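Local coordinates for protein sugar ABC transporter (Agrobacterium radiobacter, PDB 4RXT) that probably serves as the solute-binding component of a sugar ABC transporter and holds a bound arabinopyranose between its two lobes, at residues 53-58 with 78-83; 63-68 with 258-263. All blocks are in the same frame, centred on the assembly; numbering follows the deposited sequence.

Contact 1 of 2, residues 53-58 with 78-83; sequences SILENA and KPVDEA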
loop_
_atom_site.group_PDB
_atom_site.type_symbol
_atom_site.label_atom_id
_atom_site.label_comp_id
_atom_site.label_asym_id
_atom_site.label_seq_id
_atom_site.Cartn_x
_atom_site.Cartn_y
_atom_site.Cartn_z
ATOM N N SER A 53 11.739 -14.259 -9.858
ATOM C CA SER A 53 11.940 -14.778 -11.212
ATOM C C SER A 53 11.821 -13.695 -12.271
ATOM O O SER A 53 12.649 -13.584 -13.172
ATOM C CB SER A 53 10.932 -15.902 -11.508
ATOM O OG SER A 53 11.199 -17.041 -10.714
ATOM N N ILE A 54 10.791 -12.880 -12.134
ATOM C CA ILE A 54 10.574 -11.759 -13.060
ATOM C C ILE A 54 11.737 -10.757 -13.012
ATOM O O ILE A 54 12.221 -10.325 -14.070
ATOM C CB ILE A 54 9.206 -11.075 -12.774
ATOM C CG1 ILE A 54 8.075 -12.021 -13.160
ATOM C CG2 ILE A 54 9.070 -9.705 -13.474
ATOM C CD1 ILE A 54 6.749 -11.632 -12.552
ATOM N N LEU A 55 12.183 -10.404 -11.803
ATOM C CA LEU A 55 13.349 -9.547 -11.658
ATOM C C LEU A 55 14.580 -10.139 -12.340
ATOM O O LEU A 55 15.250 -9.454 -13.116
ATOM C CB LEU A 55 13.623 -9.272 -10.206
ATOM C CG LEU A 55 14.873 -8.452 -9.932
ATOM C CD1 LEU A 55 14.753 -7.078 -10.567
ATOM C CD2 LEU A 55 15.029 -8.295 -8.443
ATOM N N GLU A 56 14.861 -11.416 -12.066
ATOM C CA GLU A 56 16.027 -12.094 -12.681
ATOM C C GLU A 56 15.972 -12.036 -14.201
ATOM O O GLU A 56 16.991 -11.784 -14.864
ATOM C CB GLU A 56 16.155 -13.542 -12.186
ATOM C CG GLU A 56 16.671 -13.574 -10.747
ATOM C CD GLU A 56 16.453 -14.910 -10.018
ATOM O OE1 GLU A 56 15.739 -15.792 -10.568
ATOM O OE2 GLU A 56 16.988 -15.078 -8.866
ATOM N N ASN A 57 14.773 -12.252 -14.759
ATOM C CA ASN A 57 14.590 -12.306 -16.208
ATOM C C ASN A 57 14.746 -10.896 -16.798
ATOM O O ASN A 57 15.345 -10.700 -17.858
ATOM C CB ASN A 57 13.187 -12.844 -16.540
ATOM C CG ASN A 57 13.190 -14.277 -16.985
ATOM O OD1 ASN A 57 13.776 -14.617 -18.017
ATOM N ND2 ASN A 57 12.487 -15.120 -16.240
ATOM N N ALA A 58 14.184 -9.905 -16.107
ATOM C CA ALA A 58 14.301 -8.524 -16.577
ATOM C C ALA A 58 15.785 -8.069 -16.565
ATOM O O ALA A 58 16.279 -7.446 -17.513
ATOM C CB ALA A 58 13.425 -7.592 -15.752
ATOM N N LYS A 78 18.514 -9.834 -1.233
ATOM C CA LYS A 78 19.561 -10.439 -2.045
ATOM C C LYS A 78 19.252 -10.326 -3.558
ATOM O O LYS A 78 20.122 -9.976 -4.335
ATOM C CB LYS A 78 19.665 -11.892 -1.612
ATOM C CG LYS A 78 21.027 -12.448 -1.652
ATOM C CD LYS A 78 21.445 -12.714 -3.075
ATOM C CE LYS A 78 22.910 -13.088 -3.119
ATOM N NZ LYS A 78 23.180 -14.317 -2.340
ATOM N N PRO A 79 17.971 -10.570 -3.979
ATOM C CA PRO A 79 17.717 -10.408 -5.400
ATOM C C PRO A 79 17.997 -8.992 -5.894
ATOM O O PRO A 79 18.525 -8.828 -6.980
ATOM C CB PRO A 79 16.241 -10.793 -5.527
ATOM C CG PRO A 79 16.098 -11.871 -4.499
ATOM C CD PRO A 79 16.933 -11.407 -3.352
ATOM N N VAL A 80 17.651 -7.985 -5.086
ATOM C CA VAL A 80 17.966 -6.621 -5.465
ATOM C C VAL A 80 19.473 -6.371 -5.479
ATOM O O VAL A 80 19.965 -5.719 -6.407
ATOM C CB VAL A 80 17.205 -5.594 -4.621
ATOM C CG1 VAL A 80 17.737 -4.192 -4.852
ATOM C CG2 VAL A 80 15.712 -5.681 -4.947
ATOM N N ASP A 81 20.201 -6.905 -4.490
ATOM C CA ASP A 81 21.667 -6.750 -4.465
ATOM C C ASP A 81 22.250 -7.319 -5.771
ATOM O O ASP A 81 23.138 -6.722 -6.393
ATOM C CB ASP A 81 22.302 -7.494 -3.274
ATOM C CG ASP A 81 22.128 -6.782 -1.923
ATOM O OD1 ASP A 81 21.855 -5.561 -1.875
ATOM O OD2 ASP A 81 22.273 -7.495 -0.895
ATOM N N GLU A 82 21.755 -8.495 -6.168
ATOM C CA GLU A 82 22.253 -9.166 -7.362
ATOM C C GLU A 82 21.958 -8.368 -8.620
ATOM O O GLU A 82 22.840 -8.184 -9.476
ATOM C CB GLU A 82 21.723 -10.600 -7.467
ATOM C CG GLU A 82 22.250 -11.532 -6.379
ATOM C CD GLU A 82 23.757 -11.634 -6.395
ATOM O OE1 GLU A 82 24.314 -11.783 -7.503
ATOM O OE2 GLU A 82 24.382 -11.546 -5.321
ATOM N N ALA A 83 20.692 -7.947 -8.757
ATOM C CA ALA A 83 20.283 -7.125 -9.888
ATOM C C ALA A 83 21.123 -5.856 -10.035
ATOM O O ALA A 83 21.521 -5.482 -11.143
ATOM C CB ALA A 83 18.815 -6.756 -9.767
#
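Leu55 overlaps the first turn of helix 77-84 with one methyl and reaches Ala83, one turn further on, with the other. Its CD2 lies against Pro79: Leu55 CD2 is 4.0 Å from Pro79 CB and 3.8 Å from Pro79 O. The same methyl comes 4.4 Å from Val80 CG2. The second branch ends at Ala83, with Leu55 CD1 4.2 Å from Ala83 CB. CG stands anti to the backbone N (chi1 176°), which points the fork of the side chain at helix 77-84.

The axes of segments 53-58 and 78-83 run nearly parallel, at 3°, with a closest approach of 10.3 Å. Helix 48-60 precedes strand 66-68 in the chain and helix 77-84 follows it. Leu55 also rests on Ile10 of strand 9-11, which places the pair on one face of a parallel sheet, as in the Rossmann-like lobes of periplasmic binding proteins. Ile52 and Val59 of helix 48-60 extend the seam, touching Pro79 and Ala83.

Pro79 O accepts the helical bond from Ala83 N at 2.9 Å, and the Leu55 methyl packs beside it. No hydrogen bond crosses between the segments. The contact therefore depends on apolar packing, and within segment 53-58 Leu55 makes all the close contacts.

Contact 2 of 2, residues 63-68 with 258-263; sequences PAAIVI and KTALAV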
loop_
_atom_site.group_PDB
_atom_site.type_symbol
_atom_site.label_atom_id
_atom_site.label_comp_id
_atom_site.label_asym_id
_atom_site.label_seq_id
_atom_site.Cartn_x
_atom_site.Cartn_y
_atom_site.Cartn_z
ATOM N N PRO A 63 18.288 -4.124 -19.398
ATOM C CA PRO A 63 17.613 -2.839 -19.558
ATOM C C PRO A 63 18.450 -1.701 -18.979
ATOM O O PRO A 63 19.440 -1.958 -18.276
ATOM C CB PRO A 63 16.345 -3.031 -18.715
ATOM C CG PRO A 63 16.785 -3.923 -17.589
ATOM C CD PRO A 63 17.733 -4.902 -18.267
ATOM N N ALA A 64 18.059 -0.459 -19.230
ATOM C CA ALA A 64 18.824 0.692 -18.698
ATOM C C ALA A 64 18.668 0.894 -17.202
ATOM O O ALA A 64 19.552 1.439 -16.520
ATOM C CB ALA A 64 18.426 1.972 -19.428
ATOM N N ALA A 65 17.496 0.508 -16.707
ATOM C CA ALA A 65 17.203 0.594 -15.297
ATOM C C ALA A 65 15.943 -0.245 -15.038
ATOM O O ALA A 65 15.265 -0.638 -15.991
ATOM C CB ALA A 65 16.999 2.039 -14.889
ATOM N N ILE A 66 15.649 -0.487 -13.772
ATOM C CA ILE A 66 14.442 -1.184 -13.357
ATOM C C ILE A 66 13.809 -0.452 -12.181
ATOM O O ILE A 66 14.519 -0.015 -11.252
ATOM C CB ILE A 66 14.742 -2.667 -12.939
ATOM C CG1 ILE A 66 15.149 -3.508 -14.161
ATOM C CG2 ILE A 66 13.545 -3.303 -12.217
ATOM C CD1 ILE A 66 15.879 -4.793 -13.810
ATOM N N VAL A 67 12.485 -0.324 -12.245
ATOM C CA VAL A 67 11.681 0.146 -11.118
ATOM C C VAL A 67 10.969 -1.052 -10.531
ATOM O O VAL A 67 10.362 -1.834 -11.248
ATOM C CB VAL A 67 10.639 1.214 -11.524
ATOM C CG1 VAL A 67 9.775 1.639 -10.326
ATOM C CG2 VAL A 67 11.340 2.415 -12.143
ATOM N N ILE A 68 11.052 -1.219 -9.222
ATOM C CA ILE A 68 10.402 -2.341 -8.557
ATOM C C ILE A 68 9.745 -1.947 -7.239
ATOM O O ILE A 68 10.288 -1.134 -6.488
ATOM C CB ILE A 68 11.385 -3.526 -8.335
ATOM C CG1 ILE A 68 10.719 -4.755 -7.724
ATOM C CG2 ILE A 68 12.613 -3.117 -7.509
ATOM C CD1 ILE A 68 11.499 -6.038 -7.871
ATOM N N LYS A 258 10.585 8.326 -14.327
ATOM C CA LYS A 258 11.358 9.559 -14.562
ATOM C C LYS A 258 12.731 9.519 -13.826
ATOM O O LYS A 258 13.777 9.869 -14.417
ATOM C CB LYS A 258 10.538 10.783 -14.169
ATOM C CG LYS A 258 11.113 12.124 -14.545
ATOM C CD LYS A 258 10.103 13.226 -14.300
ATOM C CE LYS A 258 10.643 14.550 -14.788
ATOM N NZ LYS A 258 9.540 15.529 -14.811
ATOM N N THR A 259 12.715 9.093 -12.564
ATOM C CA THR A 259 13.952 8.949 -11.778
ATOM C C THR A 259 14.883 7.900 -12.334
ATOM O O THR A 259 16.076 8.130 -12.443
ATOM C CB THR A 259 13.606 8.608 -10.320
ATOM O OG1 THR A 259 12.785 9.662 -9.780
ATOM C CG2 THR A 259 14.861 8.391 -9.489
ATOM N N ALA A 260 14.327 6.756 -12.723
ATOM C CA ALA A 260 15.135 5.696 -13.306
ATOM C C ALA A 260 15.812 6.175 -14.602
ATOM O O ALA A 260 16.972 5.869 -14.829
ATOM C CB ALA A 260 14.300 4.447 -13.583
ATOM N N LEU A 261 15.076 6.895 -15.456
ATOM C CA LEU A 261 15.689 7.467 -16.629
ATOM C C LEU A 261 16.881 8.372 -16.287
ATOM O O LEU A 261 17.931 8.320 -16.924
ATOM C CB LEU A 261 14.643 8.227 -17.458
ATOM C CG LEU A 261 15.158 8.870 -18.755
ATOM C CD1 LEU A 261 15.754 7.853 -19.732
ATOM C CD2 LEU A 261 14.067 9.676 -19.440
ATOM N N ALA A 262 16.684 9.246 -15.313
ATOM C CA ALA A 262 17.747 10.155 -14.949
ATOM C C ALA A 262 18.986 9.389 -14.438
ATOM O O ALA A 262 20.142 9.690 -14.820
ATOM C CB ALA A 262 17.259 11.147 -13.886
ATOM N N VAL A 263 18.740 8.368 -13.615
ATOM C CA VAL A 263 19.840 7.525 -13.124
ATOM C C VAL A 263 20.598 6.831 -14.289
ATOM O O VAL A 263 21.839 6.767 -14.286
ATOM C CB VAL A 263 19.326 6.491 -12.111
ATOM C CG1 VAL A 263 20.389 5.451 -11.826
ATOM C CG2 VAL A 263 18.853 7.169 -10.825
#
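Val67 meets Ala260 where strand 66-68 of a Rossmann-like parallel sheet is covered by helix 249-264. Its CB carries two methyls, and only one makes this contact. CG1 is anti to the backbone N (chi1 178°) and makes no close approach to segment 258-263. That rotation leaves CG2 beside the N, and Val67 CG2 reaches to 3.9 Å from Ala260 CB. The Val67 side chain also packs on Ile9 and on Ile92, in the strands flanking its own.

Ala65, just before the strand, shares the same partner. Its whole side chain is one methyl pointing at the helix. With a methyl on each side, the backbones come close, Ala65 CA lying 5.9 Å from Ala260 CA. Ala260 CB thus faces both residues, and it also touches Ile90 of strand 89-92.

Ile66 sends its side chain the other way, toward Leu55 and Val59 of helix 48-60. The sheet is thus covered on both faces, and this contact joins an early strand to a helix 190 residues later in the sequence. The bound arabinopyranose is about 13 Å from the Val67 side chain, and the contact is plain packing of helix on sheet. Ala65 CB sits 3.8 Å from both Ala260 CB and Ala260 O.

Both contacts are buried and belong to the same lobe, with centres about 14 Å apart. Contact 1 joins two helices on one face of the parallel sheet. Contact 2 joins the sheet to a helix on its other face. Strand 66-68 connects them through Ile66, whose CD1 packs 4.1 Å from Leu55 CD1. Both are apolar and neither has a hydrogen bond across it, but the shapes differ. In contact 1 a branched leucine spans between two helices whose segment axes are 10.3 Å apart. In contact 2 alanine methyls meet at short range. Contact 1 is local in sequence, whereas contact 2 brings distant parts of the chain together.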